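Local coordinates for malonyl CoA-acyl carrier protein transacylase (Clostridium perfringens, PDB 3PTW), which probably catalyses transfer of the malonyl group from coenzyme A to the acyl carrier protein, the step that supplies malonyl units to fatty acid synthesis, at residues A13-M18 with N294-K299; K30-R35 with I104-G109; E53-L56 with E60-Q63; T68-I73 with E94-I99. All blocks are in the same frame, centred on the assembly; numbering follows the deposited sequence.

Contact 1: residues A13-M18 with N294-K299; sequences AQYVGM and NVEDLK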
loop_
_atom_site.group_PDB
_atom_site.type_symbol
_atom_site.label_atom_id
_atom_site.label_comp_id
_atom_site.label_asym_id
_atom_site.label_seq_id
_atom_site.Cartn_x
_atom_site.Cartn_y
_atom_site.Cartn_z
ATOM N N ALA A 13 3.825 7.384 3.079
ATOM C CA ALA A 13 3.087 7.982 4.200
ATOM C C ALA A 13 3.817 7.914 5.553
ATOM O O ALA A 13 3.304 8.404 6.565
ATOM C CB ALA A 13 1.699 7.348 4.311
ATOM N N GLN A 14 5.002 7.314 5.592
ATOM C CA GLN A 14 5.743 7.200 6.857
ATOM C C GLN A 14 6.219 8.560 7.367
ATOM O O GLN A 14 6.451 9.478 6.587
ATOM C CB GLN A 14 6.932 6.233 6.733
ATOM C CG GLN A 14 8.153 6.781 5.964
ATOM C CD GLN A 14 7.989 6.757 4.442
ATOM O OE1 GLN A 14 6.997 6.256 3.920
ATOM N NE2 GLN A 14 8.975 7.297 3.731
ATOM N N TYR A 15 6.353 8.674 8.683
ATOM C CA TYR A 15 6.919 9.865 9.325
ATOM C C TYR A 15 7.417 9.505 10.717
ATOM O O TYR A 15 6.913 8.562 11.355
ATOM C CB TYR A 15 5.895 11.012 9.410
ATOM C CG TYR A 15 4.589 10.666 10.125
ATOM C CD1 TYR A 15 4.413 10.927 11.496
ATOM C CD2 TYR A 15 3.526 10.100 9.420
ATOM C CE1 TYR A 15 3.203 10.598 12.144
ATOM C CE2 TYR A 15 2.328 9.770 10.048
ATOM C CZ TYR A 15 2.160 10.021 11.393
ATOM O OH TYR A 15 0.948 9.692 11.976
ATOM N N VAL A 16 8.414 10.258 11.180
ATOM C CA VAL A 16 8.970 10.071 12.510
ATOM C C VAL A 16 7.881 10.320 13.549
ATOM O O VAL A 16 7.206 11.347 13.516
ATOM C CB VAL A 16 10.168 11.021 12.756
ATOM C CG1 VAL A 16 10.806 10.739 14.104
ATOM C CG2 VAL A 16 11.195 10.881 11.637
ATOM N N GLY A 17 7.721 9.373 14.468
ATOM C CA GLY A 17 6.707 9.461 15.517
ATOM C C GLY A 17 5.428 8.695 15.196
ATOM O O GLY A 17 4.563 8.569 16.050
ATOM N N MET A 18 5.292 8.175 13.974
ATOM C CA MET A 18 4.121 7.343 13.662
ATOM C C MET A 18 4.090 6.153 14.632
ATOM O O MET A 18 5.139 5.677 15.087
ATOM C CB MET A 18 4.117 6.896 12.198
ATOM C CG MET A 18 5.171 5.850 11.841
ATOM S SD MET A 18 5.195 5.481 10.080
ATOM C CE MET A 18 6.479 4.212 10.052
ATOM N N ASN A 294 -10.243 7.520 8.740
ATOM C CA ASN A 294 -8.857 7.080 8.901
ATOM C C ASN A 294 -8.450 7.042 10.366
ATOM O O ASN A 294 -8.989 7.798 11.191
ATOM C CB ASN A 294 -7.880 7.951 8.092
ATOM C CG ASN A 294 -7.576 9.286 8.773
ATOM O OD1 ASN A 294 -8.325 10.243 8.622
ATOM N ND2 ASN A 294 -6.482 9.341 9.543
ATOM N N VAL A 295 -7.531 6.132 10.694
ATOM C CA VAL A 295 -6.905 6.104 12.022
ATOM C C VAL A 295 -5.385 6.029 11.889
ATOM O O VAL A 295 -4.860 5.095 11.293
ATOM C CB VAL A 295 -7.405 4.927 12.930
ATOM C CG1 VAL A 295 -6.994 5.174 14.373
ATOM C CG2 VAL A 295 -8.929 4.737 12.850
ATOM N N GLU A 296 -4.700 7.035 12.429
ATOM C CA GLU A 296 -3.231 7.065 12.531
ATOM C C GLU A 296 -2.773 7.548 13.911
ATOM O O GLU A 296 -1.620 7.369 14.284
ATOM C CB GLU A 296 -2.604 7.944 11.426
ATOM C CG GLU A 296 -2.829 9.476 11.548
ATOM C CD GLU A 296 -2.190 10.276 10.392
ATOM O OE1 GLU A 296 -0.973 10.121 10.134
ATOM O OE2 GLU A 296 -2.912 11.059 9.737
ATOM N N ASP A 297 -3.681 8.171 14.663
ATOM C CA ASP A 297 -3.339 8.726 15.973
ATOM C C ASP A 297 -4.581 8.830 16.838
ATOM O O ASP A 297 -5.639 8.332 16.460
ATOM C CB ASP A 297 -2.596 10.080 15.854
ATOM C CG ASP A 297 -3.296 11.078 14.929
ATOM O OD1 ASP A 297 -4.531 10.999 14.751
ATOM O OD2 ASP A 297 -2.596 11.957 14.377
ATOM N N LEU A 298 -4.450 9.468 17.996
ATOM C CA LEU A 298 -5.585 9.648 18.903
ATOM C C LEU A 298 -6.727 10.478 18.320
ATOM O O LEU A 298 -7.887 10.091 18.438
ATOM C CB LEU A 298 -5.119 10.238 20.234
ATOM C CG LEU A 298 -4.915 9.282 21.413
ATOM C CD1 LEU A 298 -4.524 7.863 20.987
ATOM C CD2 LEU A 298 -3.902 9.867 22.408
ATOM N N LYS A 299 -6.403 11.612 17.697
ATOM C CA LYS A 299 -7.434 12.486 17.138
ATOM C C LYS A 299 -8.256 11.787 16.032
ATOM O O LYS A 299 -9.485 11.815 16.047
ATOM C CB LYS A 299 -6.817 13.804 16.647
ATOM C CG LYS A 299 -7.846 14.890 16.299
ATOM C CD LYS A 299 -7.213 16.121 15.633
ATOM C CE LYS A 299 -6.537 15.783 14.305
ATOM N NZ LYS A 299 -6.439 16.955 13.379
#
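Y15 and E296 join the loop after the central strand 4-8 to the residue just after edge strand 291-295 in the mixed sheet of the acyltransferase domain. The loop carries the GQGxQ sequence of this family, whose last two residues are A13 and Q14. Tyrosine suits its place because a long, rigid side chain reaches the carboxylate and ends in a hydroxyl: Y15 OH gives a hydrogen bond of 2.7 Å to E296 OE1. The oxygen is met on its anti side, 29° out of the carboxylate plane, and ring and carboxylate planes are 63° apart. E296 is buried; OE1 also accepts from the backbone N of G276, while OE2 forms a salt bridge with K277, partners that would probably stabilise the charged form. Just beyond it, D297 is the N-cap of helix 298-315.

On the tyrosine side, a type II turn from Y15 to M18 is closed by M18 N and Y15 O at 3.1 Å. Its third residue, G17, has a positive phi of 97°, a conformation readily adopted by glycine. The turn folds M18 back beneath the aromatic ring, with M18 CB 3.7 Å from the plane of the Y15 ring, over its centre.

Contact 2: residues K30-R35 with I104-G109; sequences KEVFKR and INFEDG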
loop_
_atom_site.group_PDB
_atom_site.type_symbol
_atom_site.label_atom_id
_atom_site.label_comp_id
_atom_site.label_asym_id
_atom_site.label_seq_id
_atom_site.Cartn_x
_atom_site.Cartn_y
_atom_site.Cartn_z
ATOM N N LYS A 30 1.548 -1.554 21.983
ATOM C CA LYS A 30 2.850 -1.756 22.618
ATOM C C LYS A 30 3.386 -3.163 22.314
ATOM O O LYS A 30 4.539 -3.326 21.899
ATOM C CB LYS A 30 2.729 -1.528 24.140
ATOM C CG LYS A 30 4.051 -1.197 24.862
ATOM C CD LYS A 30 3.875 -0.881 26.367
ATOM C CE LYS A 30 3.409 0.564 26.649
ATOM N NZ LYS A 30 1.915 0.733 26.789
ATOM N N GLU A 31 2.532 -4.168 22.486
ATOM C CA GLU A 31 2.928 -5.566 22.304
ATOM C C GLU A 31 3.323 -5.866 20.854
ATOM O O GLU A 31 4.252 -6.644 20.603
ATOM C CB GLU A 31 1.802 -6.498 22.780
ATOM C CG GLU A 31 2.065 -7.995 22.598
ATOM C CD GLU A 31 1.051 -8.879 23.322
ATOM O OE1 GLU A 31 1.426 -10.010 23.705
ATOM O OE2 GLU A 31 -0.114 -8.451 23.518
ATOM N N VAL A 32 2.630 -5.241 19.904
ATOM C CA VAL A 32 2.951 -5.441 18.495
ATOM C C VAL A 32 4.360 -4.950 18.150
ATOM O O VAL A 32 5.074 -5.591 17.364
ATOM C CB VAL A 32 1.892 -4.818 17.560
ATOM C CG1 VAL A 32 2.428 -4.704 16.141
ATOM C CG2 VAL A 32 0.629 -5.661 17.577
ATOM N N PHE A 33 4.756 -3.825 18.742
ATOM C CA PHE A 33 6.093 -3.268 18.521
ATOM C C PHE A 33 7.162 -4.155 19.126
ATOM O O PHE A 33 8.224 -4.362 18.527
ATOM C CB PHE A 33 6.198 -1.830 19.057
ATOM C CG PHE A 33 5.819 -0.798 18.049
ATOM C CD1 PHE A 33 6.792 -0.185 17.264
ATOM C CD2 PHE A 33 4.478 -0.479 17.833
ATOM C CE1 PHE A 33 6.441 0.752 16.295
ATOM C CE2 PHE A 33 4.118 0.458 16.872
ATOM C CZ PHE A 33 5.113 1.075 16.095
ATOM N N LYS A 34 6.868 -4.680 20.317
ATOM C CA LYS A 34 7.741 -5.634 20.997
ATOM C C LYS A 34 8.016 -6.856 20.109
ATOM O O LYS A 34 9.161 -7.272 19.948
ATOM C CB LYS A 34 7.117 -6.061 22.335
ATOM C CG LYS A 34 7.790 -5.489 23.579
ATOM C CD LYS A 34 7.562 -4.002 23.759
ATOM C CE LYS A 34 8.368 -3.473 24.940
ATOM N NZ LYS A 34 8.581 -2.001 24.830
ATOM N N ARG A 35 6.962 -7.394 19.506
ATOM C CA ARG A 35 7.059 -8.577 18.659
ATOM C C ARG A 35 7.828 -8.307 17.358
ATOM O O ARG A 35 8.525 -9.187 16.840
ATOM C CB ARG A 35 5.659 -9.102 18.342
ATOM C CG ARG A 35 4.957 -9.774 19.517
ATOM C CD ARG A 35 3.460 -9.911 19.254
ATOM N NE ARG A 35 3.159 -10.721 18.069
ATOM C CZ ARG A 35 2.007 -10.699 17.396
ATOM N NH1 ARG A 35 1.847 -11.482 16.330
ATOM N NH2 ARG A 35 1.019 -9.898 17.773
ATOM N N ILE A 104 -0.922 -14.748 6.275
ATOM C CA ILE A 104 0.467 -14.587 6.641
ATOM C C ILE A 104 0.511 -14.145 8.096
ATOM O O ILE A 104 -0.284 -13.328 8.539
ATOM C CB ILE A 104 1.211 -13.573 5.708
ATOM C CG1 ILE A 104 1.180 -14.054 4.241
ATOM C CG2 ILE A 104 2.658 -13.397 6.144
ATOM C CD1 ILE A 104 1.668 -13.010 3.201
ATOM N N ASN A 105 1.442 -14.726 8.825
ATOM C CA ASN A 105 1.713 -14.389 10.208
ATOM C C ASN A 105 2.388 -13.009 10.283
ATOM O O ASN A 105 3.140 -12.627 9.386
ATOM C CB ASN A 105 2.605 -15.512 10.767
ATOM C CG ASN A 105 3.246 -15.172 12.066
ATOM O OD1 ASN A 105 4.460 -14.973 12.124
ATOM N ND2 ASN A 105 2.451 -15.124 13.136
ATOM N N PHE A 106 2.096 -12.252 11.334
ATOM C CA PHE A 106 2.731 -10.941 11.534
ATOM C C PHE A 106 4.276 -10.972 11.519
ATOM O O PHE A 106 4.895 -10.248 10.734
ATOM C CB PHE A 106 2.211 -10.249 12.805
ATOM C CG PHE A 106 2.968 -8.988 13.153
ATOM C CD1 PHE A 106 2.892 -7.867 12.329
ATOM C CD2 PHE A 106 3.787 -8.939 14.283
ATOM C CE1 PHE A 106 3.604 -6.710 12.632
ATOM C CE2 PHE A 106 4.494 -7.788 14.598
ATOM C CZ PHE A 106 4.401 -6.668 13.770
ATOM N N GLU A 107 4.888 -11.797 12.373
ATOM C CA GLU A 107 6.355 -11.934 12.413
ATOM C C GLU A 107 6.963 -12.252 11.035
ATOM O O GLU A 107 7.991 -11.692 10.667
ATOM C CB GLU A 107 6.805 -12.984 13.441
ATOM C CG GLU A 107 6.708 -12.538 14.898
ATOM C CD GLU A 107 5.346 -12.813 15.526
ATOM O OE1 GLU A 107 5.309 -13.048 16.752
ATOM O OE2 GLU A 107 4.312 -12.803 14.807
ATOM N N ASP A 108 6.318 -13.143 10.288
ATOM C CA ASP A 108 6.748 -13.474 8.936
ATOM C C ASP A 108 6.498 -12.299 8.006
ATOM O O ASP A 108 7.308 -12.009 7.123
ATOM C CB ASP A 108 6.032 -14.728 8.430
ATOM C CG ASP A 108 6.364 -15.959 9.250
ATOM O OD1 ASP A 108 7.383 -15.954 9.978
ATOM O OD2 ASP A 108 5.602 -16.938 9.168
ATOM N N GLY A 109 5.382 -11.613 8.228
ATOM C CA GLY A 109 5.064 -10.396 7.493
ATOM C C GLY A 109 6.180 -9.381 7.593
ATOM O O GLY A 109 6.749 -8.979 6.576
#
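R35 and E107 form a salt bridge between helix 27-40 and the first turn of helix 106-122. R35 NH1 donates to E107 OE2 at 3.2 Å, while R35 NE makes a weaker bond to E107 OE1 at 3.4 Å. Both carboxylate oxygens are thus used, but the two groups are not coplanar: their planes are 56° apart, and OE2 is approached from above its carboxylate plane. The glutamate reaches the arginine by bending at chi2 (88°), which swings the carboxylate toward helix 27-40.

F106 touches both the arginine and the apolar V32. Its CD2 sits over one face of the guanidinium group, offset toward the rim, while the far end of the ring reaches V32, with F106 CZ 3.7 Å from V32 CG1. The plane of the ring is turned 69° from that of the guanidinium.

Farther out, N105 is the N-cap of helix 106-122. Its OD1 accepts from D108 N at 3.2 Å, and its ND2 makes a weak bond to E107 OE2, which may help to place the carboxylate. Asparagine suits this position because its short side chain brings an acceptor to the helix end.

Behind the contact runs helix 59-79: its M71 packs against both V32 and F106, so that three helices meet here, while F33 turns to the same helix at A72.

Contact 3: residues E53-L56 with E60-Q63; sequences EGLL and EFTQ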
loop_
_atom_site.group_PDB
_atom_site.type_symbol
_atom_site.label_atom_id
_atom_site.label_comp_id
_atom_site.label_asym_id
_atom_site.label_seq_id
_atom_site.Cartn_x
_atom_site.Cartn_y
_atom_site.Cartn_z
ATOM N N GLU A 53 19.055 7.074 13.006
ATOM C CA GLU A 53 20.048 6.693 12.002
ATOM C C GLU A 53 19.616 7.139 10.606
ATOM O O GLU A 53 20.379 7.011 9.637
ATOM C CB GLU A 53 20.318 5.185 12.041
ATOM C CG GLU A 53 21.007 4.686 13.322
ATOM C CD GLU A 53 20.848 3.180 13.548
ATOM O OE1 GLU A 53 21.025 2.726 14.704
ATOM O OE2 GLU A 53 20.549 2.447 12.579
ATOM N N GLY A 54 18.404 7.687 10.517
ATOM C CA GLY A 54 17.863 8.183 9.254
ATOM C C GLY A 54 17.425 7.081 8.296
ATOM O O GLY A 54 17.596 7.208 7.079
ATOM N N LEU A 55 16.845 6.006 8.831
ATOM C CA LEU A 55 16.410 4.872 7.992
ATOM C C LEU A 55 14.987 4.945 7.468
ATOM O O LEU A 55 14.666 4.267 6.494
ATOM C CB LEU A 55 16.589 3.526 8.708
ATOM C CG LEU A 55 17.963 2.897 8.945
ATOM C CD1 LEU A 55 19.044 3.423 7.999
ATOM C CD2 LEU A 55 18.343 3.117 10.382
ATOM N N LEU A 56 14.133 5.739 8.103
ATOM C CA LEU A 56 12.694 5.670 7.801
ATOM C C LEU A 56 12.325 5.865 6.328
ATOM O O LEU A 56 11.316 5.324 5.864
ATOM C CB LEU A 56 11.891 6.618 8.699
ATOM C CG LEU A 56 10.528 6.132 9.198
ATOM C CD1 LEU A 56 10.497 4.628 9.546
ATOM C CD2 LEU A 56 10.096 6.953 10.394
ATOM N N GLU A 60 13.997 -0.570 2.291
ATOM C CA GLU A 60 14.248 -1.736 3.147
ATOM C C GLU A 60 13.709 -1.572 4.582
ATOM O O GLU A 60 13.150 -2.509 5.166
ATOM C CB GLU A 60 15.730 -2.071 3.199
ATOM C CG GLU A 60 15.989 -3.340 3.996
ATOM C CD GLU A 60 17.449 -3.656 4.166
ATOM O OE1 GLU A 60 18.278 -3.054 3.462
ATOM O OE2 GLU A 60 17.763 -4.525 5.006
ATOM N N PHE A 61 13.860 -0.375 5.138
ATOM C CA PHE A 61 13.415 -0.096 6.495
ATOM C C PHE A 61 12.006 0.502 6.590
ATOM O O PHE A 61 11.283 0.207 7.540
ATOM C CB PHE A 61 14.450 0.762 7.221
ATOM C CG PHE A 61 15.700 0.011 7.557
ATOM C CD1 PHE A 61 15.822 -0.634 8.786
ATOM C CD2 PHE A 61 16.745 -0.093 6.634
ATOM C CE1 PHE A 61 16.965 -1.356 9.101
ATOM C CE2 PHE A 61 17.911 -0.821 6.945
ATOM C CZ PHE A 61 18.020 -1.444 8.170
ATOM N N THR A 62 11.631 1.325 5.614
ATOM C CA THR A 62 10.283 1.878 5.503
ATOM C C THR A 62 9.202 0.802 5.567
ATOM O O THR A 62 8.175 0.978 6.245
ATOM C CB THR A 62 10.099 2.651 4.159
ATOM O OG1 THR A 62 11.205 3.527 3.943
ATOM C CG2 THR A 62 8.808 3.465 4.162
ATOM N N GLN A 63 9.435 -0.309 4.858
ATOM C CA GLN A 63 8.403 -1.321 4.683
ATOM C C GLN A 63 8.038 -2.029 6.015
ATOM O O GLN A 63 6.868 -2.008 6.399
ATOM C CB GLN A 63 8.721 -2.277 3.506
ATOM C CG GLN A 63 8.817 -1.562 2.129
ATOM C CD GLN A 63 8.709 -2.487 0.897
ATOM O OE1 GLN A 63 8.459 -3.688 0.999
ATOM N NE2 GLN A 63 8.916 -1.913 -0.270
#
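F61 and L55 pack against each other where the loop after helix 44-49 folds back on the first turn of helix 59-79 in the acyltransferase domain. Ahead of them in the helix, E60 turns to other partners, forming salt bridges with K114 and K118 of helix 106-122.

F61 comes next and carries the apolar half of the contact. L55 CG lies over the centre of its ring, 3.9 Å from the centroid and only 11° off the normal, a CH-pi contact. The two side chains run side by side in the same direction, with L55 CB 3.8 Å from F61 CB. Phenylalanine suits the place because it offers a broad flat face to leucine's branch point, and its ring also takes part in a cation-pi interaction with K114.

T62 supplies the polar half. Because threonine branches at CB, its hydroxyl stays close to the backbone and within reach of the loop; OG1 lies anti to the carbonyl carbon (chi1 -47°), and a weak bond also joins it to the carbonyl of K58, four residues earlier. The loop side is held in turn by D51, whose carboxylate accepts from the backbone N of both L55 and L56. T62 OG1 donates to L56 O at 2.6 Å, standing 45° out of the carbonyl plane, with a C=O...O angle of 127°.

Contact 4: residues T68-I73 with E94-I99; sequences TTNMAI and EYSALI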
loop_
_atom_site.group_PDB
_atom_site.type_symbol
_atom_site.label_atom_id
_atom_site.label_comp_id
_atom_site.label_asym_id
_atom_site.label_seq_id
_atom_site.Cartn_x
_atom_site.Cartn_y
_atom_site.Cartn_z
ATOM N N THR A 68 4.496 -2.675 10.769
ATOM C CA THR A 68 4.392 -2.719 12.227
ATOM C C THR A 68 3.401 -1.690 12.741
ATOM O O THR A 68 2.596 -1.978 13.622
ATOM C CB THR A 68 5.774 -2.430 12.921
ATOM O OG1 THR A 68 6.757 -3.368 12.461
ATOM C CG2 THR A 68 5.648 -2.531 14.441
ATOM N N THR A 69 3.502 -0.482 12.207
ATOM C CA THR A 69 2.630 0.622 12.579
ATOM C C THR A 69 1.163 0.308 12.243
ATOM O O THR A 69 0.277 0.460 13.101
ATOM C CB THR A 69 3.146 1.929 11.943
ATOM O OG1 THR A 69 4.366 2.305 12.609
ATOM C CG2 THR A 69 2.126 3.067 12.060
ATOM N N ASN A 70 0.928 -0.154 11.014
ATOM C CA ASN A 70 -0.395 -0.622 10.567
ATOM C C ASN A 70 -1.001 -1.691 11.494
ATOM O O ASN A 70 -2.193 -1.652 11.803
ATOM C CB ASN A 70 -0.337 -1.140 9.115
ATOM C CG ASN A 70 -0.082 -0.027 8.084
ATOM O OD1 ASN A 70 0.038 1.139 8.436
ATOM N ND2 ASN A 70 -0.002 -0.396 6.801
ATOM N N MET A 71 -0.164 -2.619 11.954
ATOM C CA MET A 71 -0.617 -3.716 12.806
ATOM C C MET A 71 -0.948 -3.235 14.229
ATOM O O MET A 71 -1.988 -3.598 14.789
ATOM C CB MET A 71 0.450 -4.818 12.832
ATOM C CG MET A 71 0.035 -6.123 13.506
ATOM S SD MET A 71 -1.375 -6.989 12.764
ATOM C CE MET A 71 -1.337 -8.505 13.719
ATOM N N ALA A 72 -0.066 -2.413 14.793
ATOM C CA ALA A 72 -0.275 -1.814 16.111
ATOM C C ALA A 72 -1.607 -1.060 16.195
ATOM O O ALA A 72 -2.300 -1.161 17.188
ATOM C CB ALA A 72 0.889 -0.883 16.453
ATOM N N ILE A 73 -1.954 -0.323 15.138
ATOM C CA ILE A 73 -3.234 0.386 15.056
ATOM C C ILE A 73 -4.423 -0.568 14.866
ATOM O O ILE A 73 -5.447 -0.463 15.560
ATOM C CB ILE A 73 -3.218 1.448 13.922
ATOM C CG1 ILE A 73 -2.201 2.552 14.251
ATOM C CG2 ILE A 73 -4.632 2.047 13.697
ATOM C CD1 ILE A 73 -1.840 3.455 13.067
ATOM N N GLU A 94 -0.918 -4.152 0.950
ATOM C CA GLU A 94 -1.478 -5.456 0.578
ATOM C C GLU A 94 -0.996 -6.524 1.547
ATOM O O GLU A 94 -1.734 -7.468 1.855
ATOM C CB GLU A 94 -1.102 -5.844 -0.854
ATOM C CG GLU A 94 -1.572 -7.251 -1.280
ATOM C CD GLU A 94 -1.845 -7.334 -2.758
ATOM O OE1 GLU A 94 -2.277 -6.305 -3.345
ATOM O OE2 GLU A 94 -1.636 -8.426 -3.337
ATOM N N TYR A 95 0.228 -6.349 2.058
ATOM C CA TYR A 95 0.755 -7.238 3.103
ATOM C C TYR A 95 -0.014 -7.123 4.418
ATOM O O TYR A 95 -0.324 -8.137 5.023
ATOM C CB TYR A 95 2.268 -7.061 3.301
ATOM C CG TYR A 95 3.046 -7.662 2.152
ATOM C CD1 TYR A 95 3.514 -8.973 2.212
ATOM C CD2 TYR A 95 3.282 -6.931 0.983
ATOM C CE1 TYR A 95 4.203 -9.541 1.149
ATOM C CE2 TYR A 95 3.973 -7.499 -0.092
ATOM C CZ TYR A 95 4.432 -8.797 0.006
ATOM O OH TYR A 95 5.117 -9.376 -1.042
ATOM N N SER A 96 -0.340 -5.904 4.847
ATOM C CA SER A 96 -1.125 -5.732 6.075
ATOM C C SER A 96 -2.498 -6.387 5.919
ATOM O O SER A 96 -3.052 -6.902 6.876
ATOM C CB SER A 96 -1.334 -4.245 6.417
ATOM O OG SER A 96 -0.121 -3.503 6.468
ATOM N N ALA A 97 -3.064 -6.307 4.720
ATOM C CA ALA A 97 -4.356 -6.941 4.463
ATOM C C ALA A 97 -4.229 -8.472 4.583
ATOM O O ALA A 97 -5.041 -9.106 5.263
ATOM C CB ALA A 97 -4.902 -6.520 3.111
ATOM N N LEU A 98 -3.182 -9.056 3.988
ATOM C CA LEU A 98 -2.996 -10.514 4.051
ATOM C C LEU A 98 -2.719 -11.037 5.462
ATOM O O LEU A 98 -3.155 -12.132 5.784
ATOM C CB LEU A 98 -1.911 -11.009 3.093
ATOM C CG LEU A 98 -2.181 -10.889 1.596
ATOM C CD1 LEU A 98 -0.879 -11.094 0.800
ATOM C CD2 LEU A 98 -3.257 -11.849 1.143
ATOM N N ILE A 99 -1.992 -10.262 6.275
ATOM C CA ILE A 99 -1.809 -10.560 7.693
ATOM C C ILE A 99 -3.141 -10.470 8.428
ATOM O O ILE A 99 -3.476 -11.346 9.215
ATOM C CB ILE A 99 -0.777 -9.605 8.384
ATOM C CG1 ILE A 99 0.642 -9.852 7.858
ATOM C CG2 ILE A 99 -0.848 -9.738 9.936
ATOM C CD1 ILE A 99 1.653 -8.697 8.137
#
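N70 and S96 make the polar bond, and M71 and I99 the apolar one, in a buried contact between helix 59-79 and helix 93-100 of the acyltransferase core. Helix 93-100 begins at the last glycine of a GxSxG sequence (G89, S91, G93), probably the nucleophile elbow, and the side chain of S96 touches residues of that sequence.

The polar interaction is a single hydrogen bond. N70 ND2 donates to S96 OG at 3.1 Å with an N-H...O angle of 166°, and the hydroxyl lies almost in the amide plane. Both residues direct their side chains across the interface, and the small serine allows a close approach: N70 CA and S96 CA are 6.8 Å apart. The same amide nitrogen also donates to the carbonyl of A9, just beyond strand 4-8. Asparagine suits the site because its NH2 group carries two protons and can serve two acceptors at once; these fix the rotation of the amide, and N70 thus links helix 59-79 to the end of strand 4-8 as well as to helix 93-100. In this buried setting the two bonds satisfy a donor that would otherwise be costly.

The apolar interaction lies about one helical turn farther along helix 93-100. There the flexible M71 leaves its backbone with CG anti to N (chi1 -171°) and then bends at chi2, which turns its thioether end toward the isoleucine. I99, branched at CB, presents its short methyl CG2, which sits 4.0 Å from M71 SD and equally 4.0 Å from M71 CE.

Overall arrangement
Helix 59-79 is the common thread: contact 3 uses its beginning and contact 4 its middle, their centres about 17 Å apart. Contacts 2 and 4 form one packed unit, with centres about 9 Å apart and F106 CD1 3.5 Å from M71 CG. Contact 1 packs against the same helix, touching contact 3 where Q14 OE1 meets T62 CG2 at 3.3 Å, and contact 4 where M18 CG meets T69 OG1 at 3.7 Å. Contact 4 is nearest the chain's centre and reaches the probable nucleophile elbow through S96; contact 1 starts from the loop carrying the GQGxQ sequence.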